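Local atomic coordinates of SusD homolog (Bacteroides ovatus, PDB entry 4F53), a protein that probably binds glycans, likely mucin O-glycans, at the bacterial outer membrane as a SusD/RagB-family lipoprotein with a TPR-like helical fold. Residues Arg184-Lys195 / Asp239-Asp247. Sequence-based numbering, arbitrary orientation.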
ATOM      1  N   ARG A 184      -9.668 -17.786  -2.110  1.00 34.50           N
ATOM      2  CA  ARG A 184      -9.934 -17.104  -3.379  1.00 33.48           C
ATOM      3  C   ARG A 184      -8.676 -16.430  -3.924  1.00 35.99           C
ATOM      4  O   ARG A 184      -8.760 -15.622  -4.850  1.00 35.92           O
ATOM      5  CB  ARG A 184     -11.079 -16.081  -3.215  1.00 32.65           C
ATOM      6  CG  ARG A 184     -12.382 -16.708  -2.748  1.00 32.73           C
ATOM      7  CD  ARG A 184     -13.517 -15.687  -2.619  1.00 39.75           C
ATOM      8  NE  ARG A 184     -14.005 -15.246  -3.930  1.00 43.72           N
ATOM      9  CZ  ARG A 184     -14.841 -15.941  -4.697  1.00 51.84           C
ATOM     10  NH1 ARG A 184     -15.305 -17.116  -4.292  1.00 46.66           N
ATOM     11  NH2 ARG A 184     -15.199 -15.479  -5.881  1.00 36.61           N
ATOM     12  N   ILE A 185      -7.506 -16.789  -3.385  1.00 32.55           N
ATOM     13  CA  ILE A 185      -6.238 -16.248  -3.847  1.00 30.65           C
ATOM     14  C   ILE A 185      -5.420 -17.336  -4.551  1.00 35.47           C
ATOM     15  O   ILE A 185      -4.990 -17.120  -5.684  1.00 36.67           O
ATOM     16  CB  ILE A 185      -5.435 -15.551  -2.692  1.00 32.79           C
ATOM     17  CG1 ILE A 185      -6.184 -14.271  -2.209  1.00 31.97           C
ATOM     18  CG2 ILE A 185      -3.984 -15.222  -3.140  1.00 31.65           C
ATOM     19  CD1 ILE A 185      -5.583 -13.552  -1.065  1.00 33.48           C
ATOM     20  N   TYR A 186      -5.161 -18.468  -3.878  1.00 32.81           N
ATOM     21  CA  TYR A 186      -4.328 -19.546  -4.422  1.00 32.77           C
ATOM     22  C   TYR A 186      -5.073 -20.868  -4.590  1.00 39.64           C
ATOM     23  O   TYR A 186      -4.458 -21.871  -4.985  1.00 40.18           O
ATOM     24  CB  TYR A 186      -3.090 -19.769  -3.550  1.00 32.08           C
ATOM     25  CG  TYR A 186      -2.120 -18.611  -3.555  1.00 30.19           C
ATOM     26  CD1 TYR A 186      -1.593 -18.118  -4.753  1.00 30.53           C
ATOM     27  CD2 TYR A 186      -1.628 -18.088  -2.366  1.00 29.74           C
ATOM     28  CE1 TYR A 186      -0.638 -17.097  -4.759  1.00 28.83           C
ATOM     29  CE2 TYR A 186      -0.705 -17.040  -2.359  1.00 29.35           C
ATOM     30  CZ  TYR A 186      -0.192 -16.571  -3.558  1.00 30.61           C
ATOM     31  OH  TYR A 186       0.742 -15.583  -3.541  1.00 29.88           O
ATOM     32  N   ASN A 187      -6.393 -20.861  -4.319  1.00 37.28           N
ATOM     33  CA  ASN A 187      -7.298 -22.004  -4.468  1.00 39.68           C
ATOM     34  C   ASN A 187      -6.817 -23.255  -3.727  1.00 44.95           C
ATOM     35  O   ASN A 187      -6.892 -24.355  -4.268  1.00 46.53           O
ATOM     36  CB  ASN A 187      -7.538 -22.322  -5.960  1.00 44.79           C
ATOM     37  CG  ASN A 187      -7.958 -21.118  -6.762  1.00 74.06           C
ATOM     38  OD1 ASN A 187      -7.231 -20.664  -7.656  1.00 71.00           O
ATOM     39  ND2 ASN A 187      -9.110 -20.546  -6.419  1.00 66.27           N
ATOM     40  N   GLY A 188      -6.369 -23.075  -2.486  1.00 40.64           N
ATOM     41  CA  GLY A 188      -5.926 -24.172  -1.636  1.00 41.16           C
ATOM     42  C   GLY A 188      -4.521 -24.682  -1.896  1.00 46.13           C
ATOM     43  O   GLY A 188      -4.135 -25.681  -1.297  1.00 47.37           O
ATOM     44  N   ASN A 189      -3.731 -24.004  -2.771  1.00 40.30           N
ATOM     45  CA  ASN A 189      -2.357 -24.410  -3.048  1.00 39.91           C
ATOM     46  C   ASN A 189      -1.430 -23.914  -1.912  1.00 44.23           C
ATOM     47  O   ASN A 189      -0.978 -22.771  -1.933  1.00 41.78           O
ATOM     48  CB  ASN A 189      -1.915 -23.892  -4.422  1.00 39.10           C
ATOM     49  CG  ASN A 189      -0.528 -24.301  -4.879  1.00 57.15           C
ATOM     50  OD1 ASN A 189       0.161 -25.104  -4.256  1.00 53.16           O
ATOM     51  ND2 ASN A 189      -0.085 -23.738  -5.993  1.00 53.46           N
ATOM     52  N   THR A 190      -1.138 -24.804  -0.934  1.00 42.62           N
ATOM     53  CA  THR A 190      -0.311 -24.525   0.255  1.00 41.66           C
ATOM     54  C   THR A 190       1.102 -24.025  -0.104  1.00 43.63           C
ATOM     55  O   THR A 190       1.621 -23.148   0.593  1.00 41.23           O
ATOM     56  CB  THR A 190      -0.239 -25.769   1.161  1.00 49.41           C
ATOM     57  OG1 THR A 190      -1.564 -26.269   1.347  1.00 53.60           O
ATOM     58  CG2 THR A 190       0.354 -25.471   2.526  1.00 44.83           C
ATOM     59  N   SER A 191       1.715 -24.572  -1.169  1.00 40.54           N
ATOM     60  CA  SER A 191       3.078 -24.191  -1.589  1.00 38.97           C
ATOM     61  C   SER A 191       3.121 -22.725  -2.082  1.00 40.43           C
ATOM     62  O   SER A 191       4.132 -22.054  -1.920  1.00 39.99           O
ATOM     63  CB  SER A 191       3.596 -25.145  -2.664  1.00 41.68           C
ATOM     64  OG  SER A 191       2.917 -24.976  -3.896  1.00 50.81           O
ATOM     65  N   ALA A 192       2.014 -22.234  -2.655  1.00 36.64           N
ATOM     66  CA  ALA A 192       1.875 -20.839  -3.074  1.00 34.33           C
ATOM     67  C   ALA A 192       1.826 -19.907  -1.830  1.00 36.35           C
ATOM     68  O   ALA A 192       2.388 -18.821  -1.865  1.00 34.97           O
ATOM     69  CB  ALA A 192       0.633 -20.670  -3.928  1.00 34.33           C
ATOM     70  N   TRP A 193       1.220 -20.379  -0.722  1.00 34.18           N
ATOM     71  CA  TRP A 193       1.119 -19.680   0.564  1.00 32.81           C
ATOM     72  C   TRP A 193       2.463 -19.651   1.274  1.00 35.61           C
ATOM     73  O   TRP A 193       2.748 -18.689   1.982  1.00 35.77           O
ATOM     74  CB  TRP A 193       0.032 -20.322   1.460  1.00 31.72           C
ATOM     75  CG  TRP A 193      -1.340 -19.854   1.085  1.00 31.68           C
ATOM     76  CD1 TRP A 193      -2.351 -20.614   0.576  1.00 35.33           C
ATOM     77  CD2 TRP A 193      -1.834 -18.502   1.131  1.00 30.19           C
ATOM     78  NE1 TRP A 193      -3.451 -19.827   0.318  1.00 34.32           N
ATOM     79  CE2 TRP A 193      -3.144 -18.520   0.604  1.00 33.82           C
ATOM     80  CE3 TRP A 193      -1.261 -17.257   1.483  1.00 30.02           C
ATOM     81  CZ2 TRP A 193      -3.911 -17.357   0.471  1.00 31.50           C
ATOM     82  CZ3 TRP A 193      -2.021 -16.105   1.342  1.00 29.87           C
ATOM     83  CH2 TRP A 193      -3.334 -16.164   0.865  1.00 30.72           C
ATOM     84  N   TYR A 194       3.277 -20.705   1.079  1.00 31.59           N
ATOM     85  CA  TYR A 194       4.646 -20.837   1.592  1.00 30.86           C
ATOM     86  C   TYR A 194       5.498 -19.724   1.003  1.00 33.79           C
ATOM     87  O   TYR A 194       6.216 -19.059   1.748  1.00 33.11           O
ATOM     88  CB  TYR A 194       5.232 -22.226   1.237  1.00 32.65           C
ATOM     89  CG  TYR A 194       6.649 -22.438   1.731  1.00 35.17           C
ATOM     90  CD1 TYR A 194       6.903 -22.767   3.062  1.00 38.45           C
ATOM     91  CD2 TYR A 194       7.740 -22.303   0.871  1.00 34.92           C
ATOM     92  CE1 TYR A 194       8.205 -22.964   3.523  1.00 39.62           C
ATOM     93  CE2 TYR A 194       9.050 -22.481   1.328  1.00 35.57           C
ATOM     94  CZ  TYR A 194       9.276 -22.823   2.654  1.00 42.35           C
ATOM     95  OH  TYR A 194      10.554 -23.016   3.125  1.00 41.94           O
ATOM     96  N   LYS A 195       5.394 -19.503  -0.333  1.00 29.63           N
ATOM     97  CA  LYS A 195       6.121 -18.438  -1.041  1.00 27.97           C
ATOM     98  C   LYS A 195       5.653 -17.073  -0.594  1.00 31.75           C
ATOM     99  O   LYS A 195       6.477 -16.182  -0.434  1.00 32.05           O
ATOM    100  CB  LYS A 195       5.953 -18.560  -2.573  1.00 29.06           C
ATOM    101  CG  LYS A 195       6.593 -19.822  -3.145  1.00 23.84           C
ATOM    102  CD  LYS A 195       6.622 -19.732  -4.644  1.00 36.25           C
ATOM    103  CE  LYS A 195       6.767 -21.088  -5.276  1.00 45.76           C
ATOM    104  NZ  LYS A 195       6.854 -20.974  -6.754  1.00 51.91           N
ATOM    105  N   ASP A 239       3.094 -16.400  -9.184  1.00 32.26           N
ATOM    106  CA  ASP A 239       3.232 -16.617  -7.743  1.00 31.29           C
ATOM    107  C   ASP A 239       2.538 -15.494  -6.957  1.00 33.30           C
ATOM    108  O   ASP A 239       2.267 -15.663  -5.762  1.00 33.32           O
ATOM    109  CB  ASP A 239       4.700 -16.702  -7.299  1.00 31.92           C
ATOM    110  CG  ASP A 239       5.477 -17.884  -7.816  1.00 37.64           C
ATOM    111  OD1 ASP A 239       4.866 -18.956  -8.029  1.00 39.14           O
ATOM    112  OD2 ASP A 239       6.704 -17.757  -7.961  1.00 39.54           O
ATOM    113  N   GLY A 240       2.276 -14.367  -7.632  1.00 28.18           N
ATOM    114  CA  GLY A 240       1.627 -13.196  -7.049  1.00 27.05           C
ATOM    115  C   GLY A 240       0.278 -13.501  -6.438  1.00 28.95           C
ATOM    116  O   GLY A 240      -0.392 -14.420  -6.887  1.00 28.60           O
ATOM    117  N   ALA A 241      -0.121 -12.746  -5.391  1.00 27.43           N
ATOM    118  CA  ALA A 241      -1.405 -12.941  -4.706  1.00 27.34           C
ATOM    119  C   ALA A 241      -2.442 -11.946  -5.238  1.00 33.04           C
ATOM    120  O   ALA A 241      -2.291 -10.735  -5.094  1.00 31.71           O
ATOM    121  CB  ALA A 241      -1.245 -12.808  -3.191  1.00 27.45           C
ATOM    122  N   TYR A 242      -3.480 -12.492  -5.898  1.00 30.71           N
ATOM    123  CA  TYR A 242      -4.592 -11.765  -6.522  1.00 29.62           C
ATOM    124  C   TYR A 242      -5.880 -12.424  -6.091  1.00 33.37           C
ATOM    125  O   TYR A 242      -6.030 -13.619  -6.298  1.00 34.44           O
ATOM    126  CB  TYR A 242      -4.466 -11.770  -8.068  1.00 29.75           C
ATOM    127  CG  TYR A 242      -3.157 -11.183  -8.546  1.00 30.67           C
ATOM    128  CD1 TYR A 242      -2.998  -9.808  -8.688  1.00 30.90           C
ATOM    129  CD2 TYR A 242      -2.068 -12.003  -8.837  1.00 30.87           C
ATOM    130  CE1 TYR A 242      -1.789  -9.263  -9.100  1.00 32.17           C
ATOM    131  CE2 TYR A 242      -0.852 -11.468  -9.247  1.00 30.32           C
ATOM    132  CZ  TYR A 242      -0.717 -10.098  -9.375  1.00 34.98           C
ATOM    133  OH  TYR A 242       0.473  -9.561  -9.805  1.00 35.01           O
ATOM    134  N   ARG A 243      -6.773 -11.689  -5.434  1.00 29.56           N
ATOM    135  CA  ARG A 243      -8.011 -12.290  -4.941  1.00 29.75           C
ATOM    136  C   ARG A 243      -9.140 -12.162  -5.946  1.00 33.45           C
ATOM    137  O   ARG A 243      -9.414 -11.072  -6.443  1.00 32.28           O
ATOM    138  CB  ARG A 243      -8.436 -11.674  -3.591  1.00 27.83           C
ATOM    139  CG  ARG A 243      -9.509 -12.494  -2.869  1.00 30.62           C
ATOM    140  CD  ARG A 243      -9.810 -12.010  -1.460  1.00 34.26           C
ATOM    141  NE  ARG A 243     -11.251 -12.103  -1.143  1.00 42.25           N
ATOM    142  CZ  ARG A 243     -12.197 -11.284  -1.627  1.00 56.39           C
ATOM    143  NH1 ARG A 243     -11.872 -10.283  -2.460  1.00 31.86           N
ATOM    144  NH2 ARG A 243     -13.468 -11.459  -1.291  1.00 42.93           N
ATOM    145  N   LYS A 244      -9.813 -13.284  -6.224  1.00 31.19           N
ATOM    146  CA  LYS A 244     -10.993 -13.324  -7.094  1.00 29.82           C
ATOM    147  C   LYS A 244     -12.110 -12.724  -6.264  1.00 33.20           C
ATOM    148  O   LYS A 244     -12.400 -13.215  -5.148  1.00 32.86           O
ATOM    149  CB  LYS A 244     -11.286 -14.758  -7.598  1.00 32.51           C
ATOM    150  CG  LYS A 244     -12.626 -14.902  -8.308  1.00 52.76           C
ATOM    151  CD  LYS A 244     -12.914 -16.318  -8.722  1.00 68.68           C
ATOM    152  CE  LYS A 244     -14.224 -16.430  -9.453  1.00 85.85           C
ATOM    153  NZ  LYS A 244     -14.532 -17.845  -9.789  1.00103.89           N
ATOM    154  N   VAL A 245     -12.673 -11.592  -6.754  1.00 29.79           N
ATOM    155  CA  VAL A 245     -13.703 -10.844  -6.017  1.00 29.65           C
ATOM    156  C   VAL A 245     -14.930 -11.727  -5.751  1.00 39.24           C
ATOM    157  O   VAL A 245     -15.265 -12.604  -6.566  1.00 41.33           O
ATOM    158  CB  VAL A 245     -14.094  -9.483  -6.672  1.00 30.50           C
ATOM    159  CG1 VAL A 245     -12.877  -8.575  -6.810  1.00 27.83           C
ATOM    160  CG2 VAL A 245     -14.821  -9.663  -8.009  1.00 30.39           C
ATOM    161  N   ALA A 246     -15.563 -11.521  -4.591  1.00 36.12           N
ATOM    162  CA  ALA A 246     -16.782 -12.246  -4.229  1.00 37.21           C
ATOM    163  C   ALA A 246     -17.965 -11.632  -4.951  1.00 41.49           C
ATOM    164  O   ALA A 246     -18.825 -12.362  -5.430  1.00 43.54           O
ATOM    165  CB  ALA A 246     -16.998 -12.213  -2.724  1.00 38.07           C
ATOM    166  N   ASP A 247     -17.982 -10.296  -5.089  1.00 38.05           N
ATOM    167  CA  ASP A 247     -19.059  -9.591  -5.775  1.00 37.98           C
ATOM    168  C   ASP A 247     -18.513  -8.625  -6.855  1.00 38.05           C
ATOM    169  O   ASP A 247     -18.810  -8.807  -8.030  1.00 37.71           O
ATOM    170  CB  ASP A 247     -19.958  -8.858  -4.768  1.00 40.60           C
ATOM    171  CG  ASP A 247     -21.213  -8.323  -5.418  1.00 55.58           C
ATOM    172  OD1 ASP A 247     -22.125  -9.130  -5.700  1.00 60.84           O
ATOM    173  OD2 ASP A 247     -21.254  -7.114  -5.720  1.00 59.52           O
TER
HETATM  174  O   HOH W   1      -3.124 -15.285  -6.863  1.00 29.61           O
HETATM  175  O   HOH W   2       3.040 -17.934  -4.304  1.00 28.84           O
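Arg-184 grips the backbone of 239-247 at successive carbonyls: NE donates to Lys-244 O (2.9 Å) and NH2 to Val-245 O (3.0 Å), each meeting its oxygen from above the carbonyl plane. A bend at chi3 (73°) turns the guanidinium edge to these oxygens, while Lys-244 N returns a nearly straight bond to Arg-184 O (172° at the hydrogen). A methionine at Arg-184 would probably leave both carbonyls without these donors and the loop after Lys-244 less firmly held. Next along, Ile-185 sends CG2 to Ala-241 CB (3.7 Å) and lays CG1 across the CB of Arg-243. The Tyr-186 hydroxyl donates to Asp-239 O (2.7 Å); the Tyr-186 ring has Ile-185 CG2 over the centre of one face and Ala-192 CB, toward the rim, on the other. Lys-195 NZ forms a salt bridge with Asp-239 OD1 (3.1 Å), while OD2 accepts from the backbone of Thr-235 and Ala-236. Arg-243 NH2 forms a salt bridge with Glu-42 OE1. A type I' turn, Tyr-186 to Asn-189, ends at the N-cap of helix 190-207. This structural packing within the TPR-like fold joins that loop and the helix's first turns to strand 241-243, paired antiparallel with strand 332-335, and its flanking residues, while helix 25-37 packs against Arg-184, Ile-185 and Arg-243.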